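Local coordinates for F1 capsule-anchoring protein (Yersinia pestis, PDB 2XET) that probably serves as the usher for assembly of the F1 capsular antigen, represented here by its C-terminal domain, at residues A[4-9]-A[81-86]; A[48-53]-A[64-69]; A[19-24]-A[31-36]. All blocks are in the same frame, centred on the assembly; numbering follows the deposited sequence.

How the interactions relate
The chain begins with strand 2-10, whose parallel partner comes almost at the end of the chain. Meanwhile 19-24 turns back on 31-36, and interaction 3 closes a short hairpin loop. After strand 39-45 the chain folds again, 48-53 against 64-69, so that interaction 2 closes a second hairpin; these two follow one another in series. Strand 79-87 then returns beside the first strand, and interaction 1 encloses both hairpins within its long loop. All three belong to one mixed sheet. Thr23 N meets Leu52 O where interaction 3 adjoins interaction 2, while Ser64 O with Ile86 N joins interaction 2 to interaction 1.

Interaction 1 of 3, residues A[4-9]-A[81-86]; sequences LFLHLK and LSTTCI
The methyl of Thr83 is the main bump in this contact, and two leucines form the hollow that receives it. Leu6 CD1 lies 3.9 Å from Thr83 CG2, and Leu8 CD2 lies 3.8 Å from the same methyl. Leu8 runs alongside Thr83 and points the same way, whereas Leu6 crosses it at a slant. The threonine torsion explains the fit: with OG1 anti to the backbone N (chi1 -164°), CG2 falls between the N and the carbonyl carbon. Farther toward the start of the strands, Leu4 CD1 meets Leu81 CD1 at 3.6 Å, the two side chains lying nearly at right angles. The face carrying His7, Lys9, Ser82 and Thr84 is exposed.

Between the two faces, strands 2-10 and 79-87, from the two ends of the chain, pair in parallel in a sheet whose other neighbouring pairs are antiparallel; one residue bonds to two on the other strand. His7 N donates to Leu81 O (2.8 Å), while His7 O accepts from Thr83 N (3.1 Å). Lys9 repeats the scheme less evenly, its N reaching Thr83 O only weakly and its O taking a 2.8 Å bond from Cys85 N. Strand 39-45 flanks 4-9 on its other edge, strand 62-68 flanks 81-86, Leu6 and Leu8 also pack on strand 48-54, and the Cys85-Cys63 disulfide fastens strand 79-87 to strand 62-68.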
ATOM      1  N   LEU A   4      -9.390  -1.124   3.995  1.00  7.96           N
ATOM      2  CA  LEU A   4      -9.153  -2.109   2.947  1.00  7.92           C
ATOM      3  C   LEU A   4      -7.964  -3.005   3.208  1.00  7.19           C
ATOM      4  O   LEU A   4      -7.018  -2.606   3.897  1.00  5.81           O
ATOM      5  CB  LEU A   4      -8.965  -1.405   1.600  1.00  9.73           C
ATOM      6  CG  LEU A   4      -7.531  -0.975   1.274  1.00 11.63           C
ATOM      7  CD1 LEU A   4      -7.383  -0.922  -0.240  1.00 14.32           C
ATOM      8  CD2 LEU A   4      -7.292   0.353   1.918  1.00 15.22           C
ATOM      9  N   PHE A   5      -8.045  -4.204   2.630  1.00  7.10           N
ATOM     10  CA  PHE A   5      -6.929  -5.123   2.467  1.00  6.43           C
ATOM     11  C   PHE A   5      -6.355  -4.781   1.092  1.00  7.07           C
ATOM     12  O   PHE A   5      -7.098  -4.820   0.080  1.00  7.33           O
ATOM     13  CB  PHE A   5      -7.417  -6.575   2.431  1.00  6.68           C
ATOM     14  CG  PHE A   5      -7.986  -7.061   3.748  1.00  6.29           C
ATOM     15  CD1 PHE A   5      -7.160  -7.666   4.698  1.00  6.13           C
ATOM     16  CD2 PHE A   5      -9.342  -6.911   4.029  1.00  7.67           C
ATOM     17  CE1 PHE A   5      -7.688  -8.107   5.917  1.00  5.89           C
ATOM     18  CE2 PHE A   5      -9.872  -7.341   5.251  1.00  6.52           C
ATOM     19  CZ  PHE A   5      -9.039  -7.937   6.190  1.00  6.49           C
ATOM     20  N   LEU A   6      -5.064  -4.462   1.049  1.00  6.41           N
ATOM     21  CA  LEU A   6      -4.407  -4.124  -0.215  1.00  6.64           C
ATOM     22  C   LEU A   6      -3.310  -5.118  -0.584  1.00  6.67           C
ATOM     23  O   LEU A   6      -2.332  -5.277   0.158  1.00  6.74           O
ATOM     24  CB  LEU A   6      -3.814  -2.710  -0.123  1.00  6.51           C
ATOM     25  CG  LEU A   6      -3.179  -2.141  -1.386  1.00  7.19           C
ATOM     26  CD1 LEU A   6      -4.230  -1.971  -2.487  1.00  9.17           C
ATOM     27  CD2 LEU A   6      -2.502  -0.812  -1.051  1.00  7.60           C
ATOM     28  N   HIS A   7      -3.504  -5.830  -1.700  1.00  6.83           N
ATOM     29  CA  HIS A   7      -2.512  -6.782  -2.162  1.00  7.37           C
ATOM     30  C   HIS A   7      -1.569  -6.068  -3.098  1.00  7.30           C
ATOM     31  O   HIS A   7      -1.996  -5.560  -4.132  1.00  7.91           O
ATOM     32  CB  HIS A   7      -3.174  -7.965  -2.907  1.00  7.76           C
ATOM     33  CG  HIS A   7      -2.227  -9.062  -3.270  1.00  9.71           C
ATOM     34  ND1 HIS A   7      -2.481  -9.946  -4.300  1.00 13.93           N
ATOM     35  CD2 HIS A   7      -1.034  -9.433  -2.741  1.00  8.96           C
ATOM     36  CE1 HIS A   7      -1.480 -10.805  -4.398  1.00 12.79           C
ATOM     37  NE2 HIS A   7      -0.589 -10.516  -3.467  1.00 11.09           N
ATOM     38  N   LEU A   8      -0.297  -6.006  -2.714  1.00  7.19           N
ATOM     39  CA  LEU A   8       0.714  -5.298  -3.488  1.00  7.50           C
ATOM     40  C   LEU A   8       1.586  -6.272  -4.248  1.00  8.25           C
ATOM     41  O   LEU A   8       1.927  -7.313  -3.725  1.00  8.16           O
ATOM     42  CB  LEU A   8       1.594  -4.459  -2.541  1.00  7.87           C
ATOM     43  CG  LEU A   8       0.912  -3.275  -1.851  1.00  8.03           C
ATOM     44  CD1 LEU A   8       1.733  -2.878  -0.615  1.00 10.88           C
ATOM     45  CD2 LEU A   8       0.741  -2.087  -2.809  1.00 10.07           C
ATOM     46  N   LYS A   9       1.963  -5.928  -5.479  1.00  7.89           N
ATOM     47  CA  LYS A   9       2.982  -6.697  -6.203  1.00  8.72           C
ATOM     48  C   LYS A   9       3.892  -5.679  -6.883  1.00  8.09           C
ATOM     49  O   LYS A   9       3.396  -4.654  -7.369  1.00  7.16           O
ATOM     50  CB  LYS A   9       2.345  -7.649  -7.227  1.00  9.14           C
ATOM     51  CG  LYS A   9       3.335  -8.633  -7.863  1.00 12.84           C
ATOM     52  CD  LYS A   9       2.664  -9.727  -8.695  1.00 13.34           C
ATOM     53  CE  LYS A   9       1.683  -9.128  -9.708  1.00 18.57           C
ATOM     54  NZ  LYS A   9       1.181 -10.084 -10.723  1.00 22.44           N
ATOM     55  N   LEU A  81      -8.601  -5.230  -2.301  1.00  7.87           N
ATOM     56  CA  LEU A  81      -8.122  -4.590  -3.529  1.00  8.74           C
ATOM     57  C   LEU A  81      -6.687  -4.983  -3.873  1.00  8.34           C
ATOM     58  O   LEU A  81      -5.925  -5.426  -3.000  1.00  7.69           O
ATOM     59  CB  LEU A  81      -8.200  -3.071  -3.377  1.00 10.18           C
ATOM     60  CG  LEU A  81      -9.542  -2.396  -3.041  1.00 11.18           C
ATOM     61  CD1 LEU A  81      -9.442  -0.896  -3.242  1.00 16.83           C
ATOM     62  CD2 LEU A  81     -10.684  -2.961  -3.887  1.00 13.27           C
ATOM     63  N   SER A  82      -6.328  -4.805  -5.147  1.00  8.33           N
ATOM     64  CA  SER A  82      -4.975  -5.084  -5.617  1.00  8.57           C
ATOM     65  C   SER A  82      -4.447  -3.902  -6.403  1.00  9.83           C
ATOM     66  O   SER A  82      -5.209  -3.222  -7.102  1.00  9.27           O
ATOM     67  CB  SER A  82      -4.948  -6.315  -6.524  1.00  9.11           C
ATOM     68  OG  SER A  82      -5.299  -7.506  -5.828  0.60  9.22           O
ATOM     69  N   THR A  83      -3.145  -3.654  -6.296  1.00  9.95           N
ATOM     70  CA  THR A  83      -2.532  -2.643  -7.148  1.00 10.49           C
ATOM     71  C   THR A  83      -1.046  -2.933  -7.389  1.00 10.71           C
ATOM     72  O   THR A  83      -0.455  -3.784  -6.731  1.00 10.09           O
ATOM     73  CB  THR A  83      -2.751  -1.217  -6.597  1.00 11.48           C
ATOM     74  OG1 THR A  83      -2.482  -0.263  -7.636  1.00 12.27           O
ATOM     75  CG2 THR A  83      -1.847  -0.944  -5.366  1.00 10.94           C
ATOM     76  N   THR A  84      -0.484  -2.274  -8.390  1.00 10.31           N
ATOM     77  CA  THR A  84       0.942  -2.390  -8.656  1.00 10.77           C
ATOM     78  C   THR A  84       1.717  -1.416  -7.816  1.00 10.11           C
ATOM     79  O   THR A  84       1.301  -0.274  -7.621  1.00 10.69           O
ATOM     80  CB  THR A  84       1.249  -2.064 -10.123  1.00 11.24           C
ATOM     81  OG1 THR A  84       0.452  -2.893 -10.953  1.00 13.54           O
ATOM     82  CG2 THR A  84       2.712  -2.305 -10.455  1.00 12.09           C
ATOM     83  N   CYS A  85       2.862  -1.882  -7.329  1.00  9.61           N
ATOM     84  CA  CYS A  85       3.809  -1.016  -6.650  1.00  9.01           C
ATOM     85  C   CYS A  85       4.986  -0.800  -7.624  1.00  8.29           C
ATOM     86  O   CYS A  85       5.779  -1.719  -7.881  1.00  7.61           O
ATOM     87  CB  CYS A  85       4.241  -1.671  -5.335  1.00 10.51           C
ATOM     88  SG  CYS A  85       4.847  -0.566  -4.036  1.00 12.61           S
ATOM     89  N   ILE A  86       5.066   0.404  -8.169  1.00  7.25           N
ATOM     90  CA  ILE A  86       6.029   0.689  -9.228  1.00  7.88           C
ATOM     91  C   ILE A  86       7.386   0.981  -8.589  1.00  7.19           C
ATOM     92  O   ILE A  86       7.531   1.914  -7.779  1.00  7.20           O
ATOM     93  CB  ILE A  86       5.536   1.850 -10.134  1.00  7.20           C
ATOM     94  CG1 ILE A  86       4.286   1.400 -10.911  1.00  8.54           C
ATOM     95  CG2 ILE A  86       6.639   2.312 -11.069  1.00  6.83           C
ATOM     96  CD1 ILE A  86       3.591   2.512 -11.731  1.00 10.71           C
TER

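Interaction 2 of 3, residues A[48-53]-A[64-69]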
ATOM      1  N   LYS A  48      -8.959   8.698  -2.563  1.00 10.64           N
ATOM      2  CA  LYS A  48      -7.758   8.549  -3.376  1.00 10.87           C
ATOM      3  C   LYS A  48      -6.530   8.888  -2.551  1.00 10.38           C
ATOM      4  O   LYS A  48      -6.446   9.987  -1.979  1.00 10.31           O
ATOM      5  CB  LYS A  48      -7.832   9.473  -4.588  1.00 11.56           C
ATOM      6  CG  LYS A  48      -8.956   9.101  -5.544  1.00 13.51           C
ATOM      7  CD  LYS A  48      -8.954   9.952  -6.810  1.00 17.56           C
ATOM      8  CE  LYS A  48      -9.621   9.188  -7.964  1.00 21.81           C
ATOM      9  NZ  LYS A  48     -10.879   8.490  -7.527  1.00 23.99           N
ATOM     10  N   SER A  49      -5.599   7.941  -2.494  1.00  9.78           N
ATOM     11  CA  SER A  49      -4.335   8.094  -1.762  1.00 10.07           C
ATOM     12  C   SER A  49      -3.138   7.687  -2.631  1.00  9.90           C
ATOM     13  O   SER A  49      -3.299   7.003  -3.647  1.00  9.77           O
ATOM     14  CB  SER A  49      -4.336   7.228  -0.499  1.00 11.19           C
ATOM     15  OG  SER A  49      -5.380   7.615   0.352  1.00 11.79           O
ATOM     16  N   LYS A  50      -1.949   8.110  -2.205  1.00  9.42           N
ATOM     17  CA  LYS A  50      -0.697   7.662  -2.808  1.00  9.65           C
ATOM     18  C   LYS A  50       0.168   7.159  -1.661  1.00  8.67           C
ATOM     19  O   LYS A  50       0.282   7.829  -0.628  1.00  8.86           O
ATOM     20  CB  LYS A  50       0.016   8.804  -3.536  1.00  9.55           C
ATOM     21  CG  LYS A  50      -0.731   9.252  -4.813  1.00 11.04           C
ATOM     22  CD  LYS A  50      -0.010  10.378  -5.541  1.00 13.41           C
ATOM     23  CE  LYS A  50      -0.873  10.868  -6.701  1.00 18.06           C
ATOM     24  NZ  LYS A  50      -0.953   9.833  -7.767  1.00 21.78           N
ATOM     25  N   ILE A  51       0.749   5.980  -1.845  1.00  8.48           N
ATOM     26  CA  ILE A  51       1.610   5.387  -0.809  1.00  7.83           C
ATOM     27  C   ILE A  51       3.026   5.079  -1.284  1.00  7.72           C
ATOM     28  O   ILE A  51       3.276   4.916  -2.491  1.00  7.29           O
ATOM     29  CB  ILE A  51       0.966   4.103  -0.187  1.00  7.86           C
ATOM     30  CG1 ILE A  51       0.791   3.009  -1.254  1.00  6.55           C
ATOM     31  CG2 ILE A  51      -0.362   4.444   0.539  1.00  8.08           C
ATOM     32  CD1 ILE A  51       0.323   1.638  -0.714  1.00  6.52           C
ATOM     33  N   LEU A  52       3.952   5.069  -0.320  1.00  7.11           N
ATOM     34  CA  LEU A  52       5.311   4.616  -0.510  1.00  7.52           C
ATOM     35  C   LEU A  52       5.466   3.338   0.294  1.00  7.45           C
ATOM     36  O   LEU A  52       5.002   3.255   1.434  1.00  7.16           O
ATOM     37  CB  LEU A  52       6.297   5.656   0.029  1.00  7.38           C
ATOM     38  CG  LEU A  52       7.794   5.354  -0.130  1.00  8.70           C
ATOM     39  CD1 LEU A  52       8.253   5.270  -1.600  1.00  9.08           C
ATOM     40  CD2 LEU A  52       8.645   6.361   0.660  1.00  8.51           C
ATOM     41  N   VAL A  53       6.131   2.356  -0.311  1.00  7.51           N
ATOM     42  CA  VAL A  53       6.369   1.072   0.315  1.00  7.31           C
ATOM     43  C   VAL A  53       7.886   0.897   0.284  1.00  7.60           C
ATOM     44  O   VAL A  53       8.497   0.994  -0.787  1.00  7.24           O
ATOM     45  CB  VAL A  53       5.603  -0.041  -0.422  1.00  8.39           C
ATOM     46  CG1 VAL A  53       5.811  -1.380   0.257  1.00  8.06           C
ATOM     47  CG2 VAL A  53       4.102   0.317  -0.485  1.00  7.37           C
ATOM     48  N   SER A  64       6.086   2.713  -5.389  1.00  7.10           N
ATOM     49  CA  SER A  64       5.002   3.665  -5.170  1.00  7.71           C
ATOM     50  C   SER A  64       3.704   3.146  -5.763  1.00  8.16           C
ATOM     51  O   SER A  64       3.705   2.574  -6.851  1.00  8.14           O
ATOM     52  CB  SER A  64       5.347   5.023  -5.792  1.00  8.49           C
ATOM     53  OG  SER A  64       6.529   5.555  -5.180  1.00 10.37           O
ATOM     54  N   SER A  65       2.601   3.377  -5.057  1.00  7.48           N
ATOM     55  CA  SER A  65       1.287   2.899  -5.499  1.00  8.23           C
ATOM     56  C   SER A  65       0.191   3.959  -5.310  1.00  7.96           C
ATOM     57  O   SER A  65       0.206   4.718  -4.341  1.00  7.84           O
ATOM     58  CB  SER A  65       0.878   1.663  -4.658  1.00  8.34           C
ATOM     59  OG  SER A  65       1.680   0.531  -4.945  1.00 12.39           O
ATOM     60  N   ASN A  66      -0.784   3.986  -6.224  1.00  8.34           N
ATOM     61  CA  ASN A  66      -2.032   4.722  -5.967  1.00  9.56           C
ATOM     62  C   ASN A  66      -3.074   3.796  -5.335  1.00  9.76           C
ATOM     63  O   ASN A  66      -3.148   2.601  -5.663  1.00  9.99           O
ATOM     64  CB  ASN A  66      -2.602   5.320  -7.258  1.00 11.14           C
ATOM     65  CG  ASN A  66      -1.663   6.341  -7.898  1.00 13.28           C
ATOM     66  OD1 ASN A  66      -1.012   7.133  -7.207  1.00 17.12           O
ATOM     67  ND2 ASN A  66      -1.589   6.320  -9.227  1.00 18.99           N
ATOM     68  N   VAL A  67      -3.849   4.335  -4.405  1.00  8.47           N
ATOM     69  CA  VAL A  67      -4.887   3.560  -3.708  1.00  8.86           C
ATOM     70  C   VAL A  67      -6.231   4.271  -3.923  1.00  8.19           C
ATOM     71  O   VAL A  67      -6.490   5.321  -3.329  1.00  8.31           O
ATOM     72  CB  VAL A  67      -4.581   3.400  -2.187  1.00  9.11           C
ATOM     73  CG1 VAL A  67      -5.589   2.451  -1.523  1.00  9.79           C
ATOM     74  CG2 VAL A  67      -3.158   2.844  -1.963  1.00 10.52           C
ATOM     75  N   VAL A  68      -7.065   3.685  -4.785  1.00  8.23           N
ATOM     76  CA  VAL A  68      -8.353   4.275  -5.177  1.00  8.14           C
ATOM     77  C   VAL A  68      -9.474   3.368  -4.676  1.00  7.88           C
ATOM     78  O   VAL A  68      -9.542   2.206  -5.060  1.00  8.82           O
ATOM     79  CB  VAL A  68      -8.453   4.459  -6.716  1.00  8.44           C
ATOM     80  CG1 VAL A  68      -9.818   5.055  -7.122  1.00  9.75           C
ATOM     81  CG2 VAL A  68      -7.304   5.350  -7.221  1.00  7.54           C
ATOM     82  N   LEU A  69     -10.300   3.893  -3.776  1.00  8.58           N
ATOM     83  CA  LEU A  69     -11.406   3.152  -3.190  1.00  8.97           C
ATOM     84  C   LEU A  69     -12.661   3.404  -3.993  1.00  8.85           C
ATOM     85  O   LEU A  69     -12.834   4.505  -4.543  1.00  8.35           O
ATOM     86  CB  LEU A  69     -11.674   3.622  -1.756  1.00 10.25           C
ATOM     87  CG  LEU A  69     -10.534   3.437  -0.748  1.00 13.18           C
ATOM     88  CD1 LEU A  69     -10.970   3.994   0.597  1.00 15.67           C
ATOM     89  CD2 LEU A  69     -10.137   1.981  -0.633  1.00 16.59           C
TER
HETATM   90  O   HOH W   1      -7.259   5.837  -0.628  1.00  9.61           O
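Lys50 and Asn66 lie side by side and point the same way, joined by a hydrogen bond from Lys50 NZ to Asn66 OD1 of 2.8 Å. The lysine is extended until its last torsion, where a bend (chi4 -69°) brings the ammonium back over the amide; it approaches from above the carbonyl plane, 40° out of it. Lower on the same chain, Lys50 CG also rests against Asn66 OD1, at 3.2 Å. Lys48 runs beside Val68 on this face, its NZ 3.6 Å from Val68 CG1.

The two strands form an antiparallel beta hairpin within a domain of the transthyretin clan. On the hairpin's other face, Ile51 holds CG1 between the backbone N and the carbonyl carbon (chi1 63°), which lays that branch against Ser65 CB at 3.7 Å and lets CD1 approach Val67 CG2 to 3.9 Å. Ser65 turns its hydroxyl to Thr84 O of the next strand, and Ile51 also touches Leu6.

Ser49 OG donates to a water at 2.8 Å, which in turn donates to Val67 O. That carbonyl also accepts from Ser49 N (2.9 Å), so two donors grip it.

Interaction 3 of 3, residues A[19-24]-A[31-36]; sequences GSIVTI and SGIVGD
Val22 and Val34 meet methyl to methyl, CG2 to CG2 at 3.6 Å, with their side chains crossing at about a right angle. In both, CG1 lies anti to the backbone N (chi1 180° in Val22), which sends CG2 of each valine toward the other, so that these methyls are the ones that meet. Both side chains are buried, Val22 also touching Ile51 and Val40, and Val34 touching Val16 and Val53. On the opposite face of the hairpin, Ile21 and Ile33 stand side by side and point the same way, Ile21 CD1 reaching Ile33 CG1 at 4.1 Å. CG2 of Ile33 rests on the opposing backbone, 3.7 Å from Gly19 O.

The pairing of 19-24 with 31-36 is an antiparallel hairpin with a classic beta bulge at its loop end: Ser31 and Gly32 both face Val22. Ser31 N donates to Val22 O at 2.7 Å, while Gly32 N adds a weak bond to the same oxygen. Val22 N answers by donating to Gly32 O.

At the bulge itself, the Ser31 hydroxyl lies against Ile24, OG to CG1 3.5 Å, and donates to a water that also accepts from Ile24 N. Ser31 thus reaches the backbone of 19-24 both directly and through solvent. At the other end, Gly19 N donates to Val34 O at 2.8 Å, and Val34 N to Ser20 O. Gly19 has a positive phi of 105°, where a CB would press on the carbonyl O of the residue before, and Ser20 OG is held by Pro17 O.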
ATOM      1  N   GLY A  19       7.536  -7.420   5.628  1.00  5.73           N
ATOM      2  CA  GLY A  19       8.121  -6.458   6.581  1.00  6.30           C
ATOM      3  C   GLY A  19       8.342  -5.049   6.054  1.00  6.08           C
ATOM      4  O   GLY A  19       8.711  -4.139   6.827  1.00  6.34           O
ATOM      5  N   SER A  20       8.132  -4.860   4.742  1.00  5.37           N
ATOM      6  CA  SER A  20       8.212  -3.521   4.159  1.00  5.20           C
ATOM      7  C   SER A  20       7.262  -2.547   4.860  1.00  5.58           C
ATOM      8  O   SER A  20       6.130  -2.900   5.235  1.00  5.34           O
ATOM      9  CB  SER A  20       7.891  -3.552   2.664  1.00  5.97           C
ATOM     10  OG  SER A  20       8.718  -4.464   1.962  1.00  5.39           O
ATOM     11  N   ILE A  21       7.723  -1.314   4.994  1.00  5.13           N
ATOM     12  CA  ILE A  21       6.930  -0.304   5.682  1.00  5.51           C
ATOM     13  C   ILE A  21       6.119   0.535   4.685  1.00  5.76           C
ATOM     14  O   ILE A  21       6.655   1.018   3.676  1.00  5.41           O
ATOM     15  CB  ILE A  21       7.817   0.586   6.548  1.00  5.21           C
ATOM     16  CG1 ILE A  21       8.571  -0.256   7.627  1.00  6.57           C
ATOM     17  CG2 ILE A  21       6.977   1.682   7.201  1.00  5.42           C
ATOM     18  CD1 ILE A  21       7.676  -0.995   8.589  1.00  9.46           C
ATOM     19  N   VAL A  22       4.825   0.690   4.979  1.00  5.91           N
ATOM     20  CA  VAL A  22       3.918   1.434   4.113  1.00  5.31           C
ATOM     21  C   VAL A  22       3.697   2.792   4.729  1.00  5.80           C
ATOM     22  O   VAL A  22       3.399   2.877   5.923  1.00  5.55           O
ATOM     23  CB  VAL A  22       2.567   0.717   3.953  1.00  6.17           C
ATOM     24  CG1 VAL A  22       1.619   1.509   3.046  1.00  6.32           C
ATOM     25  CG2 VAL A  22       2.777  -0.688   3.409  1.00  5.49           C
ATOM     26  N   THR A  23       3.893   3.850   3.932  1.00  5.21           N
ATOM     27  CA  THR A  23       3.601   5.228   4.374  1.00  6.11           C
ATOM     28  C   THR A  23       2.745   5.972   3.364  1.00  6.49           C
ATOM     29  O   THR A  23       2.760   5.636   2.198  1.00  7.69           O
ATOM     30  CB  THR A  23       4.886   6.062   4.564  1.00  7.04           C
ATOM     31  OG1 THR A  23       5.664   5.989   3.363  1.00  6.82           O
ATOM     32  CG2 THR A  23       5.686   5.527   5.737  1.00  5.97           C
ATOM     33  N   ILE A  24       1.978   6.953   3.836  1.00  6.92           N
ATOM     34  CA  ILE A  24       1.278   7.884   2.927  1.00  8.00           C
ATOM     35  C   ILE A  24       2.368   8.793   2.356  1.00  9.05           C
ATOM     36  O   ILE A  24       3.243   9.268   3.088  1.00  8.82           O
ATOM     37  CB  ILE A  24       0.225   8.714   3.690  1.00  9.23           C
ATOM     38  CG1 ILE A  24      -0.857   7.802   4.277  1.00  9.03           C
ATOM     39  CG2 ILE A  24      -0.418   9.790   2.782  1.00  8.84           C
ATOM     40  CD1 ILE A  24      -1.585   6.950   3.296  1.00 10.28           C
ATOM     41  N   SER A  31       2.262   3.803   8.220  1.00  5.55           N
ATOM     42  CA  SER A  31       0.806   3.575   8.108  1.00  5.29           C
ATOM     43  C   SER A  31       0.445   2.107   8.293  1.00  5.76           C
ATOM     44  O   SER A  31      -0.687   1.775   8.679  1.00  6.07           O
ATOM     45  CB  SER A  31       0.292   4.033   6.752  1.00  6.53           C
ATOM     46  OG  SER A  31       0.290   5.440   6.658  1.00  9.64           O
ATOM     47  N   GLY A  32       1.379   1.228   7.956  1.00  4.83           N
ATOM     48  CA  GLY A  32       1.165  -0.216   8.116  1.00  4.88           C
ATOM     49  C   GLY A  32       2.393  -0.991   7.682  1.00  5.39           C
ATOM     50  O   GLY A  32       3.396  -0.388   7.286  1.00  5.02           O
ATOM     51  N   ILE A  33       2.325  -2.314   7.800  1.00  5.03           N
ATOM     52  CA  ILE A  33       3.463  -3.184   7.477  1.00  7.10           C
ATOM     53  C   ILE A  33       3.003  -4.310   6.557  1.00  7.08           C
ATOM     54  O   ILE A  33       1.967  -4.925   6.779  1.00  6.15           O
ATOM     55  CB  ILE A  33       4.063  -3.840   8.746  1.00  7.47           C
ATOM     56  CG1 ILE A  33       4.274  -2.815   9.875  1.00  7.55           C
ATOM     57  CG2 ILE A  33       5.377  -4.545   8.413  1.00  9.84           C
ATOM     58  CD1 ILE A  33       4.528  -3.474  11.241  1.00  8.23           C
ATOM     59  N   VAL A  34       3.776  -4.560   5.507  1.00  6.16           N
ATOM     60  CA  VAL A  34       3.423  -5.595   4.525  1.00  6.34           C
ATOM     61  C   VAL A  34       3.683  -6.962   5.154  1.00  5.89           C
ATOM     62  O   VAL A  34       4.721  -7.178   5.760  1.00  6.38           O
ATOM     63  CB  VAL A  34       4.226  -5.394   3.243  1.00  5.77           C
ATOM     64  CG1 VAL A  34       4.009  -6.560   2.258  1.00  8.27           C
ATOM     65  CG2 VAL A  34       3.843  -4.047   2.586  1.00  5.21           C
ATOM     66  N   GLY A  35       2.686  -7.837   5.079  1.00  6.52           N
ATOM     67  CA  GLY A  35       2.774  -9.157   5.714  1.00  6.12           C
ATOM     68  C   GLY A  35       3.286 -10.249   4.797  1.00  6.60           C
ATOM     69  O   GLY A  35       3.841  -9.957   3.714  1.00  6.88           O
ATOM     70  N   ASP A  36       3.105 -11.502   5.221  1.00  5.50           N
ATOM     71  CA  ASP A  36       3.723 -12.651   4.514  1.00  5.69           C
ATOM     72  C   ASP A  36       2.986 -13.102   3.248  1.00  5.75           C
ATOM     73  O   ASP A  36       3.474 -13.992   2.547  1.00  5.58           O
ATOM     74  CB  ASP A  36       4.025 -13.845   5.450  1.00  6.50           C
ATOM     75  CG  ASP A  36       2.771 -14.445   6.065  1.00  7.64           C
ATOM     76  OD1 ASP A  36       1.663 -14.215   5.548  1.00  7.22           O
ATOM     77  OD2 ASP A  36       2.896 -15.160   7.080  1.00 10.09           O
TER
HETATM   78  O   HOH W   2       2.109   7.475   6.801  1.00  9.33           O